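Local coordinates for protein ferredoxin (Nitrosospira multiformis, PDB 3LMF) that is not functionally characterised but, as a cysteine-rich four-helix bundle of the Csp family, probably binds and stores copper(I) as its relatives do, at residues A[14-28]-A[96-108]. Sequence-based numbering, arbitrary orientation.
Sequences CIDACNHCYRTCLRM and ECVQTCRQCAEHC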
loop_
_atom_site.group_PDB
_atom_site.type_symbol
_atom_site.label_atom_id
_atom_site.label_comp_id
_atom_site.label_asym_id
_atom_site.label_seq_id
_atom_site.Cartn_x
_atom_site.Cartn_y
_atom_site.Cartn_z
ATOM N N CYS A 14 -17.159 6.843 7.794
ATOM C CA CYS A 14 -16.294 7.168 6.669
ATOM C C CYS A 14 -15.256 6.074 6.455
ATOM O O CYS A 14 -14.807 5.846 5.329
ATOM C CB CYS A 14 -15.591 8.508 6.880
ATOM S SG CYS A 14 -14.620 9.046 5.452
ATOM N N ILE A 15 -14.869 5.406 7.535
ATOM C CA ILE A 15 -13.901 4.322 7.442
ATOM C C ILE A 15 -14.491 3.172 6.634
ATOM O O ILE A 15 -13.857 2.666 5.704
ATOM C CB ILE A 15 -13.484 3.826 8.845
ATOM C CG1 ILE A 15 -12.402 4.751 9.404
ATOM C CG2 ILE A 15 -12.994 2.383 8.786
ATOM C CD1 ILE A 15 -11.979 4.417 10.816
ATOM N N ASP A 16 -15.713 2.773 6.972
ATOM C CA ASP A 16 -16.366 1.683 6.256
ATOM C C ASP A 16 -16.649 2.045 4.802
ATOM O O ASP A 16 -16.586 1.188 3.921
ATOM C CB ASP A 16 -17.667 1.282 6.957
ATOM C CG ASP A 16 -17.424 0.693 8.337
ATOM O OD1 ASP A 16 -16.343 0.095 8.544
ATOM O OD2 ASP A 16 -18.314 0.814 9.206
ATOM N N ALA A 17 -16.952 3.317 4.558
ATOM C CA ALA A 17 -17.238 3.790 3.210
ATOM C C ALA A 17 -15.975 3.724 2.348
ATOM O O ALA A 17 -16.011 3.235 1.219
ATOM C CB ALA A 17 -17.776 5.216 3.261
ATOM N N CYS A 18 -14.863 4.228 2.875
ATOM C CA CYS A 18 -13.605 4.187 2.142
ATOM C C CYS A 18 -13.184 2.734 1.912
ATOM O O CYS A 18 -12.743 2.377 0.820
ATOM C CB CYS A 18 -12.497 4.917 2.909
ATOM S SG CYS A 18 -12.576 6.715 2.796
ATOM N N ASN A 19 -13.323 1.901 2.941
ATOM C CA ASN A 19 -12.951 0.486 2.838
ATOM C C ASN A 19 -13.804 -0.206 1.775
ATOM O O ASN A 19 -13.289 -0.963 0.954
ATOM C CB ASN A 19 -13.108 -0.212 4.206
ATOM C CG ASN A 19 -12.627 -1.670 4.202
ATOM O OD1 ASN A 19 -11.551 -1.988 3.706
ATOM N ND2 ASN A 19 -13.429 -2.553 4.777
ATOM N N HIS A 20 -15.104 0.069 1.776
ATOM C CA HIS A 20 -16.003 -0.543 0.799
ATOM C C HIS A 20 -15.686 -0.080 -0.624
ATOM O O HIS A 20 -15.609 -0.888 -1.546
ATOM C CB HIS A 20 -17.464 -0.206 1.139
ATOM C CG HIS A 20 -18.462 -0.831 0.213
ATOM N ND1 HIS A 20 -18.719 -2.185 0.196
ATOM C CD2 HIS A 20 -19.252 -0.287 -0.744
ATOM C CE1 HIS A 20 -19.620 -2.449 -0.733
ATOM N NE2 HIS A 20 -19.959 -1.316 -1.319
ATOM N N CYS A 21 -15.494 1.222 -0.794
ATOM C CA CYS A 21 -15.195 1.786 -2.107
ATOM C C CYS A 21 -13.837 1.329 -2.617
ATOM O O CYS A 21 -13.645 1.115 -3.820
ATOM C CB CYS A 21 -15.243 3.321 -2.049
ATOM S SG CYS A 21 -14.960 4.154 -3.637
ATOM N N TYR A 22 -12.879 1.192 -1.713
ATOM C CA TYR A 22 -11.559 0.738 -2.131
ATOM C C TYR A 22 -11.670 -0.701 -2.647
ATOM O O TYR A 22 -11.178 -1.014 -3.727
ATOM C CB TYR A 22 -10.569 0.874 -0.962
ATOM C CG TYR A 22 -9.669 -0.306 -0.703
ATOM C CD1 TYR A 22 -8.767 -0.757 -1.665
ATOM C CD2 TYR A 22 -9.679 -0.931 0.533
ATOM C CE1 TYR A 22 -7.892 -1.802 -1.390
ATOM C CE2 TYR A 22 -8.817 -1.969 0.819
ATOM C CZ TYR A 22 -7.924 -2.401 -0.139
ATOM O OH TYR A 22 -7.050 -3.413 0.174
ATOM N N ARG A 23 -12.344 -1.565 -1.899
ATOM C CA ARG A 23 -12.502 -2.946 -2.327
ATOM C C ARG A 23 -13.227 -3.058 -3.669
ATOM O O ARG A 23 -12.808 -3.808 -4.551
ATOM C CB ARG A 23 -13.242 -3.746 -1.255
ATOM C CG ARG A 23 -12.375 -4.008 -0.037
ATOM C CD ARG A 23 -13.143 -4.660 1.080
ATOM N NE ARG A 23 -13.859 -5.842 0.631
ATOM C CZ ARG A 23 -14.413 -6.732 1.445
ATOM N NH1 ARG A 23 -15.057 -7.778 0.943
ATOM N NH2 ARG A 23 -14.310 -6.585 2.759
ATOM N N THR A 24 -14.306 -2.299 -3.813
ATOM C CA THR A 24 -15.107 -2.289 -5.030
ATOM C C THR A 24 -14.319 -1.784 -6.241
ATOM O O THR A 24 -14.350 -2.397 -7.301
ATOM C CB THR A 24 -16.372 -1.413 -4.841
ATOM O OG1 THR A 24 -17.150 -1.934 -3.757
ATOM C CG2 THR A 24 -17.231 -1.399 -6.106
ATOM N N CYS A 25 -13.609 -0.673 -6.103
ATOM C CA CYS A 25 -12.863 -0.173 -7.242
ATOM C C CYS A 25 -11.772 -1.137 -7.701
ATOM O O CYS A 25 -11.644 -1.396 -8.899
ATOM C CB CYS A 25 -12.294 1.215 -6.935
ATOM S SG CYS A 25 -13.624 2.488 -6.827
ATOM N N LEU A 26 -11.006 -1.686 -6.761
ATOM C CA LEU A 26 -9.936 -2.626 -7.108
ATOM C C LEU A 26 -10.510 -3.883 -7.769
ATOM O O LEU A 26 -10.033 -4.321 -8.817
ATOM C CB LEU A 26 -9.151 -3.046 -5.856
ATOM C CG LEU A 26 -7.633 -3.233 -5.966
ATOM C CD1 LEU A 26 -7.157 -4.157 -4.834
ATOM C CD2 LEU A 26 -7.253 -3.824 -7.314
ATOM N N ARG A 27 -11.533 -4.457 -7.144
ATOM C CA ARG A 27 -12.159 -5.670 -7.652
ATOM C C ARG A 27 -12.711 -5.524 -9.062
ATOM O O ARG A 27 -12.389 -6.310 -9.957
ATOM C CB ARG A 27 -13.281 -6.120 -6.709
ATOM C CG ARG A 27 -14.085 -7.313 -7.223
ATOM C CD ARG A 27 -15.026 -7.851 -6.150
ATOM N NE ARG A 27 -16.015 -6.866 -5.709
ATOM C CZ ARG A 27 -17.066 -6.478 -6.426
ATOM N NH1 ARG A 27 -17.276 -6.989 -7.634
ATOM N NH2 ARG A 27 -17.914 -5.584 -5.933
HETATM N N MSE A 28 -13.533 -4.510 -9.268
HETATM C CA MSE A 28 -14.137 -4.303 -10.573
HETATM C C MSE A 28 -13.134 -3.977 -11.670
HETATM O O MSE A 28 -13.256 -4.466 -12.797
HETATM C CB MSE A 28 -15.206 -3.224 -10.469
HETATM C CG MSE A 28 -16.206 -3.557 -9.389
HETATM SE SE MSE A 28 -17.971 -2.980 -9.804
HETATM C CE MSE A 28 -18.511 -4.516 -10.857
ATOM N N GLU A 96 -22.698 -0.671 -9.348
ATOM C CA GLU A 96 -22.208 -0.802 -7.984
ATOM C C GLU A 96 -21.066 0.174 -7.682
ATOM O O GLU A 96 -20.942 0.668 -6.561
ATOM C CB GLU A 96 -21.744 -2.237 -7.736
ATOM C CG GLU A 96 -21.369 -2.522 -6.293
ATOM C CD GLU A 96 -20.952 -3.964 -6.073
ATOM O OE1 GLU A 96 -20.617 -4.311 -4.918
ATOM O OE2 GLU A 96 -20.960 -4.743 -7.055
ATOM N N CYS A 97 -20.240 0.452 -8.685
ATOM C CA CYS A 97 -19.111 1.352 -8.507
ATOM C C CYS A 97 -19.550 2.812 -8.392
ATOM O O CYS A 97 -19.014 3.566 -7.578
ATOM C CB CYS A 97 -18.123 1.188 -9.661
ATOM S SG CYS A 97 -16.487 1.860 -9.321
ATOM N N VAL A 98 -20.521 3.209 -9.210
ATOM C CA VAL A 98 -21.035 4.574 -9.169
ATOM C C VAL A 98 -21.558 4.856 -7.761
ATOM O O VAL A 98 -21.221 5.870 -7.153
ATOM C CB VAL A 98 -22.201 4.781 -10.172
ATOM C CG1 VAL A 98 -22.733 6.201 -10.059
ATOM C CG2 VAL A 98 -21.733 4.507 -11.596
ATOM N N GLN A 99 -22.372 3.937 -7.251
ATOM C CA GLN A 99 -22.974 4.049 -5.926
ATOM C C GLN A 99 -21.964 4.220 -4.792
ATOM O O GLN A 99 -22.071 5.145 -3.982
ATOM C CB GLN A 99 -23.823 2.807 -5.647
ATOM C CG GLN A 99 -24.379 2.723 -4.234
ATOM C CD GLN A 99 -25.813 3.209 -4.128
ATOM O OE1 GLN A 99 -26.115 4.370 -4.416
ATOM N NE2 GLN A 99 -26.713 2.314 -3.717
ATOM N N THR A 100 -20.987 3.320 -4.736
ATOM C CA THR A 100 -19.988 3.362 -3.680
ATOM C C THR A 100 -19.082 4.590 -3.777
ATOM O O THR A 100 -18.694 5.152 -2.760
ATOM C CB THR A 100 -19.132 2.071 -3.671
ATOM O OG1 THR A 100 -18.347 2.033 -2.472
ATOM C CG2 THR A 100 -18.207 2.019 -4.882
ATOM N N CYS A 101 -18.756 5.014 -4.992
ATOM C CA CYS A 101 -17.910 6.183 -5.150
ATOM C C CYS A 101 -18.617 7.459 -4.697
ATOM O O CYS A 101 -17.971 8.364 -4.173
ATOM C CB CYS A 101 -17.435 6.320 -6.598
ATOM S SG CYS A 101 -16.074 5.182 -7.042
ATOM N N ARG A 102 -19.935 7.534 -4.886
ATOM C CA ARG A 102 -20.703 8.709 -4.464
ATOM C C ARG A 102 -20.804 8.784 -2.946
ATOM O O ARG A 102 -20.656 9.860 -2.357
ATOM C CB ARG A 102 -22.119 8.676 -5.049
ATOM C CG ARG A 102 -22.198 8.953 -6.539
ATOM C CD ARG A 102 -23.608 8.715 -7.061
ATOM N NE ARG A 102 -23.715 9.029 -8.485
ATOM C CZ ARG A 102 -24.794 8.796 -9.223
ATOM N NH1 ARG A 102 -24.799 9.111 -10.510
ATOM N NH2 ARG A 102 -25.863 8.238 -8.672
ATOM N N GLN A 103 -21.072 7.640 -2.322
ATOM C CA GLN A 103 -21.195 7.556 -0.870
ATOM C C GLN A 103 -19.869 7.912 -0.211
ATOM O O GLN A 103 -19.817 8.763 0.672
ATOM C CB GLN A 103 -21.608 6.144 -0.437
ATOM C CG GLN A 103 -21.613 5.951 1.086
ATOM C CD GLN A 103 -21.793 4.496 1.523
ATOM O OE1 GLN A 103 -20.981 3.622 1.188
ATOM N NE2 GLN A 103 -22.858 4.235 2.290
ATOM N N CYS A 104 -18.796 7.263 -0.645
ATOM C CA CYS A 104 -17.494 7.533 -0.070
ATOM C C CYS A 104 -17.140 9.011 -0.175
ATOM O O CYS A 104 -16.649 9.603 0.775
ATOM C CB CYS A 104 -16.434 6.667 -0.761
ATOM S SG CYS A 104 -14.756 6.868 -0.122
ATOM N N ALA A 105 -17.399 9.604 -1.337
ATOM C CA ALA A 105 -17.102 11.021 -1.572
ATOM C C ALA A 105 -17.841 11.925 -0.579
ATOM O O ALA A 105 -17.303 12.934 -0.119
ATOM C CB ALA A 105 -17.475 11.411 -2.999
ATOM N N GLU A 106 -19.075 11.554 -0.262
ATOM C CA GLU A 106 -19.894 12.307 0.678
ATOM C C GLU A 106 -19.316 12.216 2.091
ATOM O O GLU A 106 -19.187 13.232 2.778
ATOM C CB GLU A 106 -21.339 11.785 0.659
ATOM C CG GLU A 106 -22.224 12.376 1.749
ATOM C CD GLU A 106 -23.662 11.871 1.705
ATOM O OE1 GLU A 106 -24.401 12.138 2.679
ATOM O OE2 GLU A 106 -24.062 11.226 0.705
ATOM N N HIS A 107 -18.975 11.010 2.534
ATOM C CA HIS A 107 -18.398 10.865 3.871
ATOM C C HIS A 107 -17.046 11.555 3.956
ATOM O O HIS A 107 -16.729 12.177 4.963
ATOM C CB HIS A 107 -18.226 9.393 4.258
ATOM C CG HIS A 107 -19.511 8.700 4.564
ATOM N ND1 HIS A 107 -20.182 7.939 3.634
ATOM C CD2 HIS A 107 -20.268 8.684 5.686
ATOM C CE1 HIS A 107 -21.300 7.481 4.169
ATOM N NE2 HIS A 107 -21.376 7.919 5.413
ATOM N N CYS A 108 -16.252 11.442 2.899
ATOM C CA CYS A 108 -14.948 12.068 2.898
ATOM C C CYS A 108 -15.086 13.584 2.972
ATOM O O CYS A 108 -14.292 14.243 3.644
ATOM C CB CYS A 108 -14.150 11.639 1.666
ATOM S SG CYS A 108 -13.462 9.952 1.823
HETATM O O HOH W 1 -18.475 3.815 0.159
#
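Cys18 turns SG beside its own backbone N (chi1 -78°), whereas Cys104 holds SG opposite its backbone N (chi1 -179°). These torsions bring Cys18 SG to 3.6 Å from Cys104 SG across two antiparallel helices of a four-helix bundle. The axes of the two segments approach to 8.6 Å. Cysteines continue along the inner face. Cys18 SG also lies 3.5 Å from Cys108 SG, and Cys25 SG lies 3.6 Å from Cys101 SG, which also touches Cys21 SG. These spacings are far too long for disulfides. A buried core lined with thiols is the hallmark of Csp copper-storage proteins, consistent with copper(I) binding here. Helix 70-90 packs against the same core through Cys81 and Cys88.

Small groups let the backbones come close. The CB atoms of Cys21 and Cys104 meet, and the CG2 methyls of Thr24 and Thr100 touch tip to tip. Thr24 OG1 bonds back to His20 O, which also accepts from Thr24 N on the other face of the carbonyl plane. At one end, His107 ND1 donates to Gln103 O and lies 3.7 Å from Ala17 CB. With an alanine in place of His107, a gap would probably open beside Ala17 CB, and Gln103 O would lose its side-chain donor while keeping the backbone one.

At the other end, Arg27 and Glu96 cross at about a right angle. Arg27 NH2 makes a salt bridge to Glu96 OE1 at 3.2 Å and a weak hydrogen bond to Glu96 OE2. The guanidinium and carboxylate planes are 39° apart. Between the ends, one water ties the helices together: it hydrogen-bonds to Thr100 OG1 and lies 2.7 Å from both Ala17 O and Gln103 OE1.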